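Local coordinates for protein phosphoribosylaminoimidazole carboxylase, ATPase subunit (Thermotoga maritima, PDB 3AX6) that probably catalyses the ATP-dependent carboxylation of 5-aminoimidazole ribonucleotide with bicarbonate to N5-carboxyaminoimidazole ribonucleotide, a step of purine biosynthesis, at residues I98-Q104 with N256-P260; V136-R140 with N160-G164. One frame throughout, in Å; residues are numbered along the deposited sequence.

Both contacts of this ATP-grasp enzyme include residues that touch ADP. Along the chain the order is 98-104, 136-140, 160-164, 256-260, so contact 2 is made within the span that contact 1 closes. Contact 1 sets the end of helix 92-99 and the start of helix 101-110 against strand 253-259, an outer strand of the antiparallel eight-stranded sheet; in contact 2 a loop packs behind strand 135-139 of the antiparallel four-stranded sheet. Their centres are about 16 Å apart. Asp100 OD1 and Arg140 NH2 form a salt bridge between them at 2.7 Å, and Lys101 N probably bonds to Arg140 O. The phosphates and the adenine are thus held by lysines from directly coupled segments.

Contact 1 of 2, residues I98-Q104 with N256-P260; sequences IQDKFVQ and NEIAP. With ADP (adenosine-5'-diphosphate), chain E.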
# COMPACT_ATOMS: atom_id res chain seq x y z
N ILE A 98 4.12 -27.20 12.89
CA ILE A 98 4.83 -26.84 11.67
C ILE A 98 6.36 -26.82 11.81
O ILE A 98 7.08 -27.18 10.88
CB ILE A 98 4.35 -25.48 11.15
CG1 ILE A 98 2.84 -25.53 10.90
CG2 ILE A 98 5.08 -25.12 9.86
CD1 ILE A 98 2.23 -24.20 10.51
N GLN A 99 6.86 -26.40 12.97
CA GLN A 99 8.30 -26.33 13.21
C GLN A 99 9.07 -27.63 13.00
O GLN A 99 10.25 -27.60 12.66
CB GLN A 99 8.58 -25.84 14.63
CG GLN A 99 8.29 -24.38 14.87
CD GLN A 99 9.04 -23.85 16.07
OE1 GLN A 99 8.99 -24.44 17.15
NE2 GLN A 99 9.73 -22.74 15.88
N ASP A 100 8.41 -28.75 13.23
CA ASP A 100 9.06 -30.04 13.05
C ASP A 100 8.44 -30.73 11.85
O ASP A 100 7.26 -31.09 11.86
CB ASP A 100 8.90 -30.88 14.32
CG ASP A 100 9.42 -32.29 14.17
OD1 ASP A 100 9.54 -32.99 15.20
OD2 ASP A 100 9.71 -32.71 13.02
N LYS A 101 9.24 -30.90 10.81
CA LYS A 101 8.76 -31.51 9.58
C LYS A 101 8.14 -32.88 9.74
O LYS A 101 7.21 -33.21 9.02
CB LYS A 101 9.89 -31.58 8.55
CG LYS A 101 10.35 -30.22 8.05
CD LYS A 101 11.16 -30.37 6.77
CE LYS A 101 11.47 -29.02 6.15
NZ LYS A 101 12.09 -29.17 4.81
N PHE A 102 8.64 -33.68 10.68
CA PHE A 102 8.07 -35.01 10.87
C PHE A 102 6.69 -34.95 11.51
O PHE A 102 5.74 -35.56 11.02
CB PHE A 102 9.00 -35.89 11.72
CG PHE A 102 8.46 -37.27 11.94
CD1 PHE A 102 7.88 -37.63 13.15
CD2 PHE A 102 8.49 -38.21 10.91
CE1 PHE A 102 7.33 -38.89 13.33
CE2 PHE A 102 7.94 -39.47 11.08
CZ PHE A 102 7.36 -39.81 12.29
N VAL A 103 6.57 -34.21 12.61
CA VAL A 103 5.28 -34.08 13.26
C VAL A 103 4.31 -33.46 12.26
O VAL A 103 3.13 -33.84 12.19
CB VAL A 103 5.37 -33.20 14.53
CG1 VAL A 103 6.30 -33.84 15.55
CG2 VAL A 103 5.87 -31.83 14.17
N GLN A 104 4.81 -32.52 11.45
CA GLN A 104 3.99 -31.87 10.43
C GLN A 104 3.44 -32.92 9.46
O GLN A 104 2.24 -32.93 9.17
CB GLN A 104 4.80 -30.83 9.67
CG GLN A 104 4.10 -30.28 8.44
CD GLN A 104 4.88 -29.17 7.76
OE1 GLN A 104 5.00 -29.15 6.53
NE2 GLN A 104 5.40 -28.24 8.55
N ASN A 256 3.96 -30.00 0.51
CA ASN A 256 5.33 -30.13 0.97
C ASN A 256 5.66 -29.31 2.21
O ASN A 256 6.36 -29.79 3.11
CB ASN A 256 6.28 -29.74 -0.16
CG ASN A 256 7.71 -29.56 0.30
OD1 ASN A 256 8.31 -30.47 0.87
ND2 ASN A 256 8.27 -28.39 0.05
N GLU A 257 5.15 -28.09 2.28
CA GLU A 257 5.46 -27.22 3.41
C GLU A 257 4.34 -26.27 3.79
O GLU A 257 3.49 -25.92 2.97
CB GLU A 257 6.72 -26.41 3.07
CG GLU A 257 7.31 -25.62 4.22
CD GLU A 257 7.86 -26.53 5.31
OE1 GLU A 257 8.90 -27.18 5.07
OE2 GLU A 257 7.24 -26.59 6.38
N ILE A 258 4.34 -25.86 5.06
CA ILE A 258 3.35 -24.94 5.58
C ILE A 258 4.05 -23.78 6.28
O ILE A 258 4.90 -24.00 7.15
CB ILE A 258 2.45 -25.60 6.65
CG1 ILE A 258 1.75 -26.83 6.07
CG2 ILE A 258 1.44 -24.58 7.16
CD1 ILE A 258 0.87 -27.56 7.08
N ALA A 259 3.71 -22.55 5.91
CA ALA A 259 4.29 -21.37 6.53
C ALA A 259 3.16 -20.66 7.29
O ALA A 259 2.22 -20.17 6.68
CB ALA A 259 4.87 -20.45 5.47
N PRO A 260 3.26 -20.59 8.63
CA PRO A 260 2.26 -19.96 9.50
C PRO A 260 2.40 -18.44 9.56
O PRO A 260 2.51 -17.86 10.65
CB PRO A 260 2.53 -20.60 10.85
CG PRO A 260 4.03 -20.61 10.85
CD PRO A 260 4.37 -21.13 9.45
PB ADP E . 13.43 -26.14 2.28
O1B ADP E . 12.25 -25.37 1.78
O2B ADP E . 14.76 -25.64 1.48
O3B ADP E . 13.60 -25.86 3.93
PA ADP E . 12.24 -28.22 0.86
O1A ADP E . 11.30 -29.22 1.42
O2A ADP E . 11.38 -26.99 0.25
O3A ADP E . 13.27 -27.76 2.07
O5' ADP E . 13.14 -28.94 -0.28
C5' ADP E . 13.60 -27.94 -1.21
C4' ADP E . 13.50 -28.46 -2.65
O4' ADP E . 13.89 -29.88 -2.73
C3' ADP E . 12.07 -28.37 -3.19
O3' ADP E . 11.78 -27.08 -3.75
C2' ADP E . 12.01 -29.51 -4.21
O2' ADP E . 12.43 -29.07 -5.50
C1' ADP E . 12.95 -30.57 -3.60
N9 ADP E . 12.19 -31.62 -2.89
C8 ADP E . 11.66 -31.55 -1.62
N7 ADP E . 11.06 -32.66 -1.32
C5 ADP E . 11.16 -33.52 -2.35
C6 ADP E . 10.71 -34.85 -2.61
N6 ADP E . 9.99 -35.53 -1.66
N1 ADP E . 11.01 -35.42 -3.79
C2 ADP E . 11.71 -34.77 -4.73
N3 ADP E . 12.14 -33.52 -4.53
C4 ADP E . 11.89 -32.87 -3.38
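Gln104 NE2 donates to Glu257 OE2 at 3.3 Å (150°), tying helix 101-110 to strand 253-259 of the ATP-grasp fold. The carboxylate oxygen is met nearly along its C-O axis and lies close to the amide plane of Gln104, while the two flat groups stand almost perpendicular, 85° apart. Glu257 bends at chi2 (66°), which curls the carboxylate back over its own strand, and OE2 also takes a weak bond from Ile258 N. The other oxygen, Glu257 OE1, faces Lys101 NZ in a long salt bridge of 3.8 Å; the nearest lysine atom to it is Lys101 CE. That extended lysine crosses Glu257 at about a right angle and reaches on to ADP O3A with a weak bond. With an alanine at Glu257, Lys101 would probably lose its carboxylate mate beside the phosphates, and the Gln104 amide would be freer to turn.

Next door, Asn256 ND2 forks weakly to ADP O1A and O2A, each at 3.4 Å. Asn256 and Glu257 together face Glu244 in a classic beta bulge. The Asn256 side chain goes to the nucleotide, that of Glu257 to the helix. Asp100 caps that helix, accepting from Phe102 N. Farther from the ligand the contact turns apolar: Ile98 CD1 packs tightly on Ile258 CG2 at 3.5 Å and meets Pro260 CB at 3.6 Å.

Contact 2 of 2, residues V136-R140 with N160-G164; sequences VQKAR and NAIKG. With ADP (adenosine-5'-diphosphate), chain E.
Gln137 and Ile162 lie alongside each other, running in opposite directions, one reaching out from strand 135-139 and the other back toward it from the loop before strand 166-170. Gln137 is fully stretched, with CG anti to the backbone N (chi1 176°), which carries its amide out to the loop backbone. There Gln137 OE1 accepts from Ile162 N at 2.6 Å, a short and fairly straight bond. The donor is tilted 26° out of the carbonyl plane. Gln137 OE1 also sits close against the isoleucine side chain, 3.1 Å from Ile162 CB, and Ala161 CB approaches it as well. The amide is gripped at both ends, since Gln137 NE2 also bonds to Thr166 OG1, and this should fix its rotation.

Ile162 answers by sending CG1 and CD1 back over the strand. Ile162 CD1 rests 4.0 Å from Gln137 CG and continues across the backbone to Lys138 CA and Ala139 N, so the isoleucine spreads along the strand while the glutamine crosses to the loop. Phe150 of the neighbouring strand touches both Gln137 and Ile162, and Leu124 of helix 124-129 touches Gln137 and Ala161.

The strand's alternation puts Lys138 on the face turned away from this loop. Extended beyond CG, Lys138 brings its NZ to ADP N7 at 3.0 Å and to ADP O1A at 3.1 Å, bridging base and alpha-phosphate, with Glu169 as a salt-bridge partner. Val136, on that same face, places CG2 3.7 Å from ADP N1. The loop is thus packing behind the strand, while ADP lies in the cleft between two antiparallel sheets, one with Lys138 on strand 135-139 and the other with Asn256 on strand 253-259, as in ATP-grasp enzymes.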
# COMPACT_ATOMS: atom_id res chain seq x y z
N VAL A 136 14.77 -39.21 -0.46
CA VAL A 136 15.04 -37.87 0.06
C VAL A 136 15.07 -37.82 1.58
O VAL A 136 14.15 -38.29 2.25
CB VAL A 136 13.98 -36.87 -0.44
CG1 VAL A 136 14.38 -35.46 -0.06
CG2 VAL A 136 13.82 -37.00 -1.94
N GLN A 137 16.15 -37.26 2.11
CA GLN A 137 16.32 -37.12 3.55
C GLN A 137 16.13 -35.65 3.93
O GLN A 137 16.64 -34.75 3.26
CB GLN A 137 17.71 -37.60 4.00
CG GLN A 137 17.96 -37.39 5.49
CD GLN A 137 19.39 -37.65 5.92
OE1 GLN A 137 20.34 -37.16 5.30
NE2 GLN A 137 19.56 -38.42 6.99
N LYS A 138 15.40 -35.41 5.02
CA LYS A 138 15.14 -34.05 5.47
C LYS A 138 15.34 -33.92 6.97
O LYS A 138 14.96 -34.80 7.73
CB LYS A 138 13.71 -33.65 5.13
CG LYS A 138 13.42 -33.59 3.64
CD LYS A 138 12.00 -33.12 3.38
CE LYS A 138 11.84 -32.72 1.93
NZ LYS A 138 10.47 -32.23 1.64
N ALA A 139 15.93 -32.81 7.38
CA ALA A 139 16.14 -32.56 8.80
C ALA A 139 14.76 -32.33 9.41
O ALA A 139 13.88 -31.75 8.77
CB ALA A 139 17.01 -31.33 9.00
N ARG A 140 14.55 -32.80 10.64
CA ARG A 140 13.26 -32.61 11.30
C ARG A 140 13.06 -31.14 11.64
O ARG A 140 11.98 -30.59 11.43
CB ARG A 140 13.18 -33.43 12.59
CG ARG A 140 13.16 -34.92 12.37
CD ARG A 140 12.90 -35.64 13.68
NE ARG A 140 11.56 -35.35 14.20
CZ ARG A 140 11.00 -36.00 15.22
NH1 ARG A 140 11.65 -36.98 15.83
NH2 ARG A 140 9.77 -35.68 15.62
N ASN A 160 27.69 -38.87 3.63
CA ASN A 160 27.48 -37.43 3.66
C ASN A 160 26.03 -37.11 4.04
O ASN A 160 25.55 -36.00 3.81
CB ASN A 160 27.81 -36.82 2.30
CG ASN A 160 29.14 -37.31 1.75
OD1 ASN A 160 29.38 -38.51 1.64
ND2 ASN A 160 30.02 -36.37 1.41
N ALA A 161 25.34 -38.09 4.61
CA ALA A 161 23.96 -37.92 5.01
C ALA A 161 23.83 -36.86 6.10
O ALA A 161 24.81 -36.52 6.76
CB ALA A 161 23.38 -39.24 5.49
N ILE A 162 22.62 -36.36 6.28
CA ILE A 162 22.34 -35.34 7.29
C ILE A 162 22.47 -35.95 8.68
O ILE A 162 21.88 -36.99 8.96
CB ILE A 162 20.91 -34.76 7.12
CG1 ILE A 162 20.77 -34.12 5.73
CG2 ILE A 162 20.64 -33.73 8.20
CD1 ILE A 162 19.36 -33.61 5.43
N LYS A 163 23.23 -35.29 9.54
CA LYS A 163 23.42 -35.79 10.90
C LYS A 163 22.29 -35.31 11.80
O LYS A 163 21.69 -34.25 11.57
CB LYS A 163 24.76 -35.32 11.46
CG LYS A 163 25.96 -35.60 10.56
CD LYS A 163 26.08 -37.07 10.20
CE LYS A 163 27.19 -37.29 9.17
NZ LYS A 163 27.22 -38.68 8.64
N GLY A 164 21.99 -36.10 12.83
CA GLY A 164 20.94 -35.74 13.76
C GLY A 164 19.64 -36.46 13.52
O GLY A 164 19.62 -37.60 13.05
PB ADP E . 13.43 -26.14 2.28
O1B ADP E . 12.25 -25.37 1.78
O2B ADP E . 14.76 -25.64 1.48
O3B ADP E . 13.60 -25.86 3.93
PA ADP E . 12.24 -28.22 0.86
O1A ADP E . 11.30 -29.22 1.42
O2A ADP E . 11.38 -26.99 0.25
O3A ADP E . 13.27 -27.76 2.07
O5' ADP E . 13.14 -28.94 -0.28
C5' ADP E . 13.60 -27.94 -1.21
C4' ADP E . 13.50 -28.46 -2.65
O4' ADP E . 13.89 -29.88 -2.73
C3' ADP E . 12.07 -28.37 -3.19
O3' ADP E . 11.78 -27.08 -3.75
C2' ADP E . 12.01 -29.51 -4.21
O2' ADP E . 12.43 -29.07 -5.50
C1' ADP E . 12.95 -30.57 -3.60
N9 ADP E . 12.19 -31.62 -2.89
C8 ADP E . 11.66 -31.55 -1.62
N7 ADP E . 11.06 -32.66 -1.32
C5 ADP E . 11.16 -33.52 -2.35
C6 ADP E . 10.71 -34.85 -2.61
N6 ADP E . 9.99 -35.53 -1.66
N1 ADP E . 11.01 -35.42 -3.79
C2 ADP E . 11.71 -34.77 -4.73
N3 ADP E . 12.14 -33.52 -4.53
C4 ADP E . 11.89 -32.87 -3.38